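Local coordinates for protein glycosyl transferase (Staphylococcus aureus, PDB 5TZJ) that belongs to the family 2 glycosyl transferases and holds uridine-diphosphate-N-acetylglucosamine in a pocket of its GT-A-type domain, at residues A[15-28]-A[90-102]. Sequence-based numbering, arbitrary orientation.
With UD1 (uridine-diphosphate-N-acetylglucosamine), chain C.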
ATOM      1  N   TYR A  15     -10.501  19.274  -8.744  1.00 48.62           N
ATOM      2  CA  TYR A  15      -9.191  19.414  -8.109  1.00 49.39           C
ATOM      3  C   TYR A  15      -8.004  19.205  -9.037  1.00 46.22           C
ATOM      4  O   TYR A  15      -6.881  19.521  -8.632  1.00 44.55           O
ATOM      5  CB  TYR A  15      -9.060  18.440  -6.918  1.00 47.54           C
ATOM      6  CG  TYR A  15      -9.708  17.084  -7.140  1.00 49.12           C
ATOM      7  CD1 TYR A  15      -9.045  16.077  -7.832  1.00 49.84           C
ATOM      8  CD2 TYR A  15     -10.987  16.812  -6.657  1.00 52.18           C
ATOM      9  CE1 TYR A  15      -9.638  14.808  -8.036  1.00 53.64           C
ATOM     10  CE2 TYR A  15     -11.600  15.558  -6.854  1.00 54.87           C
ATOM     11  CZ  TYR A  15     -10.924  14.545  -7.550  1.00 55.02           C
ATOM     12  OH  TYR A  15     -11.532  13.289  -7.745  1.00 49.93           O
ATOM     13  N   ILE A  16      -8.199  18.684 -10.256  1.00 41.42           N
ATOM     14  CA  ILE A  16      -7.049  18.255 -11.047  1.00 41.50           C
ATOM     15  C   ILE A  16      -6.106  19.412 -11.344  1.00 43.66           C
ATOM     16  O   ILE A  16      -4.907  19.192 -11.550  1.00 43.27           O
ATOM     17  CB  ILE A  16      -7.511  17.570 -12.348  1.00 40.57           C
ATOM     18  CG1 ILE A  16      -6.322  16.968 -13.098  1.00 42.87           C
ATOM     19  CG2 ILE A  16      -8.276  18.523 -13.190  1.00 40.11           C
ATOM     20  CD1 ILE A  16      -5.702  15.764 -12.380  1.00 43.48           C
ATOM     21  N   THR A  17      -6.616  20.648 -11.320  1.00 43.92           N
ATOM     22  CA  THR A  17      -5.771  21.812 -11.571  1.00 48.87           C
ATOM     23  C   THR A  17      -4.650  21.940 -10.538  1.00 49.21           C
ATOM     24  O   THR A  17      -3.519  22.305 -10.887  1.00 46.71           O
ATOM     25  CB  THR A  17      -6.629  23.079 -11.601  1.00 49.11           C
ATOM     26  OG1 THR A  17      -7.586  22.971 -12.665  1.00 50.38           O
ATOM     27  CG2 THR A  17      -5.785  24.286 -11.845  1.00 46.55           C
ATOM     28  N   GLU A  18      -4.936  21.675  -9.259  1.00 48.42           N
ATOM     29  CA  GLU A  18      -3.870  21.824  -8.266  1.00 53.50           C
ATOM     30  C   GLU A  18      -2.684  20.917  -8.601  1.00 50.31           C
ATOM     31  O   GLU A  18      -1.530  21.369  -8.594  1.00 51.81           O
ATOM     32  CB  GLU A  18      -4.385  21.556  -6.848  1.00 58.00           C
ATOM     33  CG  GLU A  18      -5.845  21.952  -6.617  1.00 65.00           C
ATOM     34  CD  GLU A  18      -6.099  23.460  -6.533  1.00 73.95           C
ATOM     35  OE1 GLU A  18      -7.233  23.815  -6.162  1.00 79.37           O
ATOM     36  OE2 GLU A  18      -5.201  24.294  -6.830  1.00 75.72           O
ATOM     37  N   LEU A  19      -2.951  19.668  -8.986  1.00 43.53           N
ATOM     38  CA  LEU A  19      -1.864  18.772  -9.389  1.00 40.84           C
ATOM     39  C   LEU A  19      -1.100  19.316 -10.593  1.00 39.53           C
ATOM     40  O   LEU A  19       0.136  19.401 -10.575  1.00 38.77           O
ATOM     41  CB  LEU A  19      -2.416  17.389  -9.715  1.00 38.67           C
ATOM     42  CG  LEU A  19      -1.410  16.443 -10.385  1.00 39.40           C
ATOM     43  CD1 LEU A  19      -0.104  16.275  -9.582  1.00 39.27           C
ATOM     44  CD2 LEU A  19      -2.094  15.090 -10.582  1.00 35.75           C
ATOM     45  N   LEU A  20      -1.821  19.649 -11.672  1.00 40.18           N
ATOM     46  CA  LEU A  20      -1.152  20.080 -12.895  1.00 42.67           C
ATOM     47  C   LEU A  20      -0.352  21.363 -12.680  1.00 41.57           C
ATOM     48  O   LEU A  20       0.713  21.519 -13.281  1.00 42.23           O
ATOM     49  CB  LEU A  20      -2.171  20.248 -14.022  1.00 43.69           C
ATOM     50  CG  LEU A  20      -2.959  18.976 -14.370  1.00 41.01           C
ATOM     51  CD1 LEU A  20      -4.235  19.302 -15.164  1.00 42.66           C
ATOM     52  CD2 LEU A  20      -2.098  17.985 -15.121  1.00 40.33           C
ATOM     53  N   ASN A  21      -0.829  22.271 -11.817  1.00 44.84           N
ATOM     54  CA  ASN A  21      -0.045  23.469 -11.497  1.00 48.15           C
ATOM     55  C   ASN A  21       1.252  23.087 -10.795  1.00 47.64           C
ATOM     56  O   ASN A  21       2.306  23.685 -11.053  1.00 46.10           O
ATOM     57  CB  ASN A  21      -0.829  24.438 -10.606  1.00 48.93           C
ATOM     58  CG  ASN A  21      -1.930  25.170 -11.335  1.00 51.08           C
ATOM     59  OD1 ASN A  21      -1.950  25.245 -12.569  1.00 52.45           O
ATOM     60  ND2 ASN A  21      -2.859  25.736 -10.564  1.00 49.70           N
ATOM     61  N   SER A  22       1.191  22.076  -9.914  1.00 46.75           N
ATOM     62  CA  SER A  22       2.393  21.684  -9.177  1.00 45.91           C
ATOM     63  C   SER A  22       3.400  21.013 -10.103  1.00 45.58           C
ATOM     64  O   SER A  22       4.615  21.163  -9.910  1.00 45.04           O
ATOM     65  CB  SER A  22       2.028  20.763  -8.007  1.00 45.28           C
ATOM     66  OG  SER A  22       1.960  19.407  -8.424  1.00 43.04           O
ATOM     67  N   LEU A  23       2.908  20.288 -11.123  1.00 42.48           N
ATOM     68  CA  LEU A  23       3.780  19.753 -12.172  1.00 42.33           C
ATOM     69  C   LEU A  23       4.366  20.868 -13.049  1.00 45.31           C
ATOM     70  O   LEU A  23       5.555  20.833 -13.406  1.00 45.19           O
ATOM     71  CB  LEU A  23       2.996  18.730 -13.002  1.00 41.72           C
ATOM     72  CG  LEU A  23       2.479  17.545 -12.146  1.00 41.19           C
ATOM     73  CD1 LEU A  23       1.867  16.417 -12.974  1.00 43.49           C
ATOM     74  CD2 LEU A  23       3.623  16.991 -11.348  1.00 37.69           C
ATOM     75  N   ALA A  24       3.562  21.874 -13.406  1.00 43.98           N
ATOM     76  CA  ALA A  24       4.107  22.942 -14.244  1.00 50.19           C
ATOM     77  C   ALA A  24       5.049  23.866 -13.470  1.00 51.94           C
ATOM     78  O   ALA A  24       5.901  24.518 -14.088  1.00 53.53           O
ATOM     79  CB  ALA A  24       2.967  23.741 -14.888  1.00 47.19           C
ATOM     80  N   LYS A  25       4.915  23.946 -12.145  1.00 50.93           N
ATOM     81  CA  LYS A  25       5.810  24.732 -11.297  1.00 52.58           C
ATOM     82  C   LYS A  25       7.061  23.971 -10.856  1.00 53.48           C
ATOM     83  O   LYS A  25       7.832  24.515 -10.061  1.00 50.68           O
ATOM     84  CB  LYS A  25       5.073  25.226 -10.040  1.00 56.00           C
ATOM     85  CG  LYS A  25       3.879  26.144 -10.278  1.00 58.96           C
ATOM     86  CD  LYS A  25       4.209  27.608 -10.089  1.00 66.43           C
ATOM     87  CE  LYS A  25       3.105  28.510 -10.669  1.00 69.85           C
ATOM     88  NZ  LYS A  25       1.754  27.968 -10.321  1.00 71.02           N
ATOM     89  N   GLN A  26       7.274  22.729 -11.313  1.00 51.91           N
ATOM     90  CA  GLN A  26       8.521  22.034 -11.001  1.00 51.25           C
ATOM     91  C   GLN A  26       9.716  22.876 -11.433  1.00 54.31           C
ATOM     92  O   GLN A  26       9.784  23.351 -12.581  1.00 50.57           O
ATOM     93  CB  GLN A  26       8.579  20.668 -11.679  1.00 48.68           C
ATOM     94  CG  GLN A  26       7.615  19.622 -11.077  1.00 43.14           C
ATOM     95  CD  GLN A  26       7.887  19.369  -9.599  1.00 44.32           C
ATOM     96  OE1 GLN A  26       8.919  18.809  -9.237  1.00 44.01           O
ATOM     97  NE2 GLN A  26       6.953  19.773  -8.745  1.00 43.21           N
ATOM     98  N   ASP A  27      10.652  23.075 -10.500  1.00 54.42           N
ATOM     99  CA  ASP A  27      11.928  23.710 -10.840  1.00 60.32           C
ATOM    100  C   ASP A  27      12.896  22.608 -11.268  1.00 56.08           C
ATOM    101  O   ASP A  27      13.901  22.288 -10.634  1.00 59.46           O
ATOM    102  CB  ASP A  27      12.437  24.601  -9.703  1.00 67.54           C
ATOM    103  CG  ASP A  27      12.925  23.844  -8.483  1.00 74.55           C
ATOM    104  OD1 ASP A  27      13.739  24.450  -7.732  1.00 76.44           O
ATOM    105  OD2 ASP A  27      12.514  22.678  -8.262  1.00 76.26           O
ATOM    106  N   PHE A  28      12.542  22.031 -12.406  1.00 52.49           N
ATOM    107  CA  PHE A  28      13.124  20.883 -13.063  1.00 53.10           C
ATOM    108  C   PHE A  28      12.749  21.058 -14.523  1.00 56.97           C
ATOM    109  O   PHE A  28      11.636  21.536 -14.797  1.00 58.75           O
ATOM    110  CB  PHE A  28      12.549  19.573 -12.502  1.00 49.70           C
ATOM    111  CG  PHE A  28      13.282  18.357 -12.960  1.00 50.64           C
ATOM    112  CD1 PHE A  28      14.549  18.083 -12.469  1.00 49.10           C
ATOM    113  CD2 PHE A  28      12.722  17.498 -13.905  1.00 51.40           C
ATOM    114  CE1 PHE A  28      15.248  16.970 -12.897  1.00 49.04           C
ATOM    115  CE2 PHE A  28      13.413  16.379 -14.341  1.00 46.42           C
ATOM    116  CZ  PHE A  28      14.687  16.119 -13.837  1.00 47.73           C
ATOM    117  N   VAL A  90       1.139   9.885  -8.980  1.00 34.65           N
ATOM    118  CA  VAL A  90       0.460  10.905  -8.192  1.00 34.40           C
ATOM    119  C   VAL A  90      -1.024  10.808  -8.466  1.00 34.97           C
ATOM    120  O   VAL A  90      -1.443  10.842  -9.632  1.00 38.41           O
ATOM    121  CB  VAL A  90       0.939  12.322  -8.539  1.00 34.66           C
ATOM    122  CG1 VAL A  90       0.305  13.306  -7.541  1.00 39.14           C
ATOM    123  CG2 VAL A  90       2.433  12.357  -8.532  1.00 36.12           C
ATOM    124  N   ASP A  91      -1.811  10.781  -7.407  1.00 30.32           N
ATOM    125  CA  ASP A  91      -3.254  10.737  -7.564  1.00 30.49           C
ATOM    126  C   ASP A  91      -3.828  12.112  -7.856  1.00 31.77           C
ATOM    127  O   ASP A  91      -3.245  13.154  -7.512  1.00 34.12           O
ATOM    128  CB  ASP A  91      -3.900  10.147  -6.327  1.00 33.62           C
ATOM    129  CG  ASP A  91      -3.594   8.681  -6.201  1.00 38.35           C
ATOM    130  OD1 ASP A  91      -3.207   8.068  -7.244  1.00 38.62           O
ATOM    131  OD2 ASP A  91      -3.756   8.161  -5.089  1.00 38.68           O
ATOM    132  N   SER A  92      -4.979  12.096  -8.544  1.00 30.31           N
ATOM    133  CA  SER A  92      -5.491  13.297  -9.190  1.00 30.68           C
ATOM    134  C   SER A  92      -5.845  14.399  -8.197  1.00 32.46           C
ATOM    135  O   SER A  92      -5.879  15.575  -8.577  1.00 33.11           O
ATOM    136  CB  SER A  92      -6.702  12.931 -10.052  1.00 30.41           C
ATOM    137  OG  SER A  92      -7.746  12.406  -9.261  1.00 33.13           O
ATOM    138  N   ASP A  93      -6.123  14.051  -6.943  1.00 31.83           N
ATOM    139  CA  ASP A  93      -6.475  15.013  -5.910  1.00 36.60           C
ATOM    140  C   ASP A  93      -5.289  15.382  -5.024  1.00 38.39           C
ATOM    141  O   ASP A  93      -5.482  16.044  -3.995  1.00 40.09           O
ATOM    142  CB  ASP A  93      -7.613  14.450  -5.059  1.00 39.22           C
ATOM    143  CG  ASP A  93      -7.279  13.063  -4.496  1.00 46.45           C
ATOM    144  OD1 ASP A  93      -6.205  12.515  -4.865  1.00 48.48           O
ATOM    145  OD2 ASP A  93      -8.088  12.503  -3.718  1.00 47.48           O
ATOM    146  N   ASP A  94      -4.071  14.977  -5.386  1.00 39.95           N
ATOM    147  CA  ASP A  94      -2.872  15.328  -4.610  1.00 41.07           C
ATOM    148  C   ASP A  94      -2.009  16.313  -5.407  1.00 40.93           C
ATOM    149  O   ASP A  94      -2.342  16.696  -6.527  1.00 36.61           O
ATOM    150  CB  ASP A  94      -2.088  14.067  -4.226  1.00 33.54           C
ATOM    151  CG  ASP A  94      -2.921  13.089  -3.392  1.00 41.66           C
ATOM    152  OD1 ASP A  94      -3.861  13.555  -2.702  1.00 41.33           O
ATOM    153  OD2 ASP A  94      -2.653  11.861  -3.449  1.00 31.72           O
ATOM    154  N   TYR A  95      -0.901  16.748  -4.815  1.00 39.37           N
ATOM    155  CA  TYR A  95       0.081  17.542  -5.543  1.00 43.05           C
ATOM    156  C   TYR A  95       1.440  17.310  -4.903  1.00 42.70           C
ATOM    157  O   TYR A  95       1.558  16.604  -3.898  1.00 41.41           O
ATOM    158  CB  TYR A  95      -0.296  19.041  -5.583  1.00 48.26           C
ATOM    159  CG  TYR A  95      -0.697  19.612  -4.240  1.00 52.74           C
ATOM    160  CD1 TYR A  95      -1.996  19.472  -3.773  1.00 53.22           C
ATOM    161  CD2 TYR A  95       0.222  20.292  -3.442  1.00 54.62           C
ATOM    162  CE1 TYR A  95      -2.364  19.976  -2.546  1.00 55.73           C
ATOM    163  CE2 TYR A  95      -0.148  20.811  -2.222  1.00 55.64           C
ATOM    164  CZ  TYR A  95      -1.445  20.630  -1.781  1.00 58.67           C
ATOM    165  OH  TYR A  95      -1.842  21.141  -0.564  1.00 68.15           O
ATOM    166  N   ILE A  96       2.483  17.894  -5.506  1.00 42.54           N
ATOM    167  CA  ILE A  96       3.854  17.606  -5.097  1.00 40.91           C
ATOM    168  C   ILE A  96       4.644  18.912  -4.963  1.00 43.37           C
ATOM    169  O   ILE A  96       4.314  19.939  -5.568  1.00 44.35           O
ATOM    170  CB  ILE A  96       4.557  16.620  -6.074  1.00 40.88           C
ATOM    171  CG1 ILE A  96       4.699  17.221  -7.470  1.00 40.10           C
ATOM    172  CG2 ILE A  96       3.754  15.286  -6.202  1.00 42.27           C
ATOM    173  CD1 ILE A  96       5.642  16.450  -8.377  1.00 39.48           C
ATOM    174  N   ASN A  97       5.688  18.857  -4.133  1.00 42.78           N
ATOM    175  CA  ASN A  97       6.558  20.009  -3.906  1.00 45.09           C
ATOM    176  C   ASN A  97       7.265  20.415  -5.194  1.00 45.40           C
ATOM    177  O   ASN A  97       7.580  19.579  -6.040  1.00 50.11           O
ATOM    178  CB  ASN A  97       7.596  19.658  -2.826  1.00 49.21           C
ATOM    179  CG  ASN A  97       8.450  20.841  -2.415  1.00 52.88           C
ATOM    180  OD1 ASN A  97       9.137  21.468  -3.235  1.00 53.92           O
ATOM    181  ND2 ASN A  97       8.412  21.154  -1.126  1.00 57.11           N
ATOM    182  N   LYS A  98       7.561  21.714  -5.329  1.00 49.43           N
ATOM    183  CA  LYS A  98       8.129  22.181  -6.591  1.00 51.52           C
ATOM    184  C   LYS A  98       9.554  21.675  -6.810  1.00 50.67           C
ATOM    185  O   LYS A  98       9.995  21.579  -7.961  1.00 49.99           O
ATOM    186  CB  LYS A  98       8.078  23.711  -6.658  1.00 54.04           C
ATOM    187  CG  LYS A  98       9.171  24.369  -5.865  1.00 57.68           C
ATOM    188  CD  LYS A  98       9.139  25.884  -5.998  1.00 64.41           C
ATOM    189  CE  LYS A  98       8.474  26.515  -4.785  1.00 70.08           C
ATOM    190  NZ  LYS A  98       9.223  26.195  -3.527  1.00 74.46           N
ATOM    191  N   GLU A  99      10.270  21.311  -5.748  1.00 50.66           N
ATOM    192  CA  GLU A  99      11.611  20.760  -5.868  1.00 52.80           C
ATOM    193  C   GLU A  99      11.632  19.232  -5.892  1.00 53.43           C
ATOM    194  O   GLU A  99      12.717  18.636  -5.889  1.00 55.78           O
ATOM    195  CB  GLU A  99      12.476  21.298  -4.730  1.00 57.40           C
ATOM    196  CG  GLU A  99      12.448  22.818  -4.698  1.00 63.98           C
ATOM    197  CD  GLU A  99      13.353  23.414  -3.646  1.00 72.25           C
ATOM    198  OE1 GLU A  99      14.601  23.381  -3.804  1.00 71.68           O
ATOM    199  OE2 GLU A  99      12.797  23.916  -2.651  1.00 78.08           O
ATOM    200  N   THR A 100      10.467  18.587  -5.952  1.00 45.43           N
ATOM    201  CA  THR A 100      10.423  17.130  -5.853  1.00 43.63           C
ATOM    202  C   THR A 100      11.283  16.465  -6.917  1.00 42.72           C
ATOM    203  O   THR A 100      12.160  15.657  -6.598  1.00 42.53           O
ATOM    204  CB  THR A 100       8.983  16.637  -5.953  1.00 40.22           C
ATOM    205  OG1 THR A 100       8.254  17.126  -4.822  1.00 42.69           O
ATOM    206  CG2 THR A 100       8.946  15.129  -5.969  1.00 37.65           C
ATOM    207  N   LEU A 101      11.057  16.790  -8.189  1.00 43.28           N
ATOM    208  CA  LEU A 101      11.785  16.082  -9.242  1.00 44.72           C
ATOM    209  C   LEU A 101      13.272  16.444  -9.232  1.00 48.00           C
ATOM    210  O   LEU A 101      14.126  15.598  -9.517  1.00 46.56           O
ATOM    211  CB  LEU A 101      11.156  16.371 -10.617  1.00 43.72           C
ATOM    212  CG  LEU A 101       9.711  15.881 -10.840  1.00 41.17           C
ATOM    213  CD1 LEU A 101       9.331  15.840 -12.352  1.00 48.69           C
ATOM    214  CD2 LEU A 101       9.455  14.528 -10.158  1.00 42.43           C
ATOM    215  N   LYS A 102      13.596  17.698  -8.929  1.00 48.93           N
ATOM    216  CA  LYS A 102      15.000  18.078  -8.803  1.00 58.05           C
ATOM    217  C   LYS A 102      15.668  17.317  -7.656  1.00 51.54           C
ATOM    218  O   LYS A 102      16.691  16.649  -7.850  1.00 52.50           O
ATOM    219  CB  LYS A 102      15.114  19.585  -8.594  1.00 59.11           C
ATOM    220  CG  LYS A 102      16.529  20.092  -8.469  1.00 58.73           C
ATOM    221  CD  LYS A 102      16.496  21.566  -8.154  1.00 63.05           C
ATOM    222  CE  LYS A 102      15.738  21.848  -6.862  1.00 60.38           C
ATOM    223  NZ  LYS A 102      15.892  23.268  -6.420  1.00 65.12           N
TER
HETATM  224  C1' UD1 C 401      -5.508   5.937  -1.587  1.00 53.83           C
HETATM  225  C2' UD1 C 401      -4.097   5.789  -2.145  1.00 53.20           C
HETATM  226  C3' UD1 C 401      -4.241   5.587  -3.616  1.00 49.49           C
HETATM  227  C4' UD1 C 401      -4.797   4.218  -3.800  1.00 45.50           C
HETATM  228  C5' UD1 C 401      -6.252   4.244  -3.328  1.00 47.92           C
HETATM  229  C6' UD1 C 401      -6.874   2.884  -3.449  1.00 46.01           C
HETATM  230  C7' UD1 C 401      -2.508   6.973  -0.604  1.00 51.57           C
HETATM  231  C8' UD1 C 401      -2.585   5.776   0.327  1.00 52.02           C
HETATM  232  N2' UD1 C 401      -3.274   6.987  -1.825  1.00 51.45           N
HETATM  233  O1' UD1 C 401      -6.016   7.102  -2.125  1.00 51.77           O
HETATM  234  O3' UD1 C 401      -2.991   5.800  -4.331  1.00 47.84           O
HETATM  235  O4' UD1 C 401      -4.701   3.836  -5.158  1.00 46.38           O
HETATM  236  O5' UD1 C 401      -6.323   4.703  -1.912  1.00 53.01           O
HETATM  237  O6' UD1 C 401      -5.974   1.908  -2.983  1.00 43.70           O
HETATM  238  O7' UD1 C 401      -1.847   7.912  -0.339  1.00 53.41           O
HETATM  239  N1  UD1 C 401      -9.313   6.615  -9.913  1.00 32.82           N
HETATM  240  C2  UD1 C 401      -9.411   5.985 -11.261  1.00 30.65           C
HETATM  241  N3  UD1 C 401     -10.591   5.136 -11.620  1.00 27.32           N
HETATM  242  C4  UD1 C 401     -11.633   4.927 -10.620  1.00 31.60           C
HETATM  243  C5  UD1 C 401     -11.516   5.541  -9.256  1.00 33.91           C
HETATM  244  C6  UD1 C 401     -10.344   6.381  -8.916  1.00 35.71           C
HETATM  245  O2  UD1 C 401      -8.560   6.167 -12.046  1.00 30.50           O
HETATM  246  O4  UD1 C 401     -12.570   4.255 -10.904  1.00 28.67           O
HETATM  247  C1B UD1 C 401      -8.133   7.376  -9.592  1.00 34.79           C
HETATM  248  C2B UD1 C 401      -8.419   8.788  -8.836  1.00 33.95           C
HETATM  249  O2' UD1 C 401      -8.770   9.813  -9.847  1.00 31.68           O
HETATM  250  C3B UD1 C 401      -7.295   9.028  -8.161  1.00 30.75           C
HETATM  251  C4B UD1 C 401      -6.705   7.646  -7.815  1.00 34.18           C
HETATM  252  O4B UD1 C 401      -7.418   6.643  -8.741  1.00 33.51           O
HETATM  253  O3B UD1 C 401      -6.261   9.701  -9.027  1.00 30.57           O
HETATM  254  C5B UD1 C 401      -6.928   7.218  -6.473  1.00 36.94           C
HETATM  255  O5B UD1 C 401      -8.305   7.172  -6.216  1.00 36.07           O
HETATM  256  PA  UD1 C 401      -8.824   7.969  -4.867  1.00 42.78           P
HETATM  257  O1A UD1 C 401     -10.326   8.093  -4.884  1.00 41.20           O
HETATM  258  O2A UD1 C 401      -8.150   9.326  -4.779  1.00 42.52           O
HETATM  259  O3A UD1 C 401      -8.287   7.003  -3.619  1.00 48.33           O
HETATM  260  PB  UD1 C 401      -7.627   7.470  -2.176  1.00 48.63           P
HETATM  261  O1B UD1 C 401      -7.761   8.949  -1.890  1.00 48.78           O
HETATM  262  O2B UD1 C 401      -8.501   6.687  -1.209  1.00 47.96           O
HETATM  263  O   HOH W   1       4.884  22.577  -7.148  1.00 54.48           O
HETATM  264  O   HOH W   2      11.679  19.668  -9.369  1.00 40.58           O
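Gln-26 spans the turn 97-100 and the start of helix 100-111 with its buried amide. Its NE2 donates to Asn-97 O (2.8 Å) and, in segment 15-28, to Ser-22 O. Both acceptors lie near the amide plane, and both N-H groups are used. OE1 takes Leu-101 N almost head-on (3.1 Å, C=O...N angle 166°). These three bonds together set the orientation of the amide. The chain folds at chi2 (-59°) to bring it there. Next to it, Asp-27 N donates to Lys-98 O (3.0 Å).

The tight part runs along helix 16-24. Leu-19 CD1 meets Val-90 CG1 at 3.6 Å, and Leu-23 CD2 meets Ile-96 CD1, the two side chains crossing at about a right angle. Strand 3-9 also touches both leucines. Ser-22 OG accepts a weak bond from Ile-96 N while giving its own proton to Leu-19 O.

The outer side is looser and charged. Lys-102 NZ bridges Asp-27 OD1 (2.8 Å) and Glu-99 OE1, probably easing the repulsion between these carboxylates. Lys-98 CB touches Lys-25 O; the rest of this exposed chain leads away.

At the other end Asp-93 CB sits over one face of the Tyr-15 ring, and Ser-92 OG lies at its edge (3.3 Å from CE1). Ser-92 N and OG bind the ribose hydroxyls of UD1; Asp-91 OD2 accepts from O3'. Asp-93 OD2 forms a salt bridge with Arg-206. Asp-91 and Asp-93 fit the DXD motif of a GT-A, Rossmann-like nucleotide-sugar site.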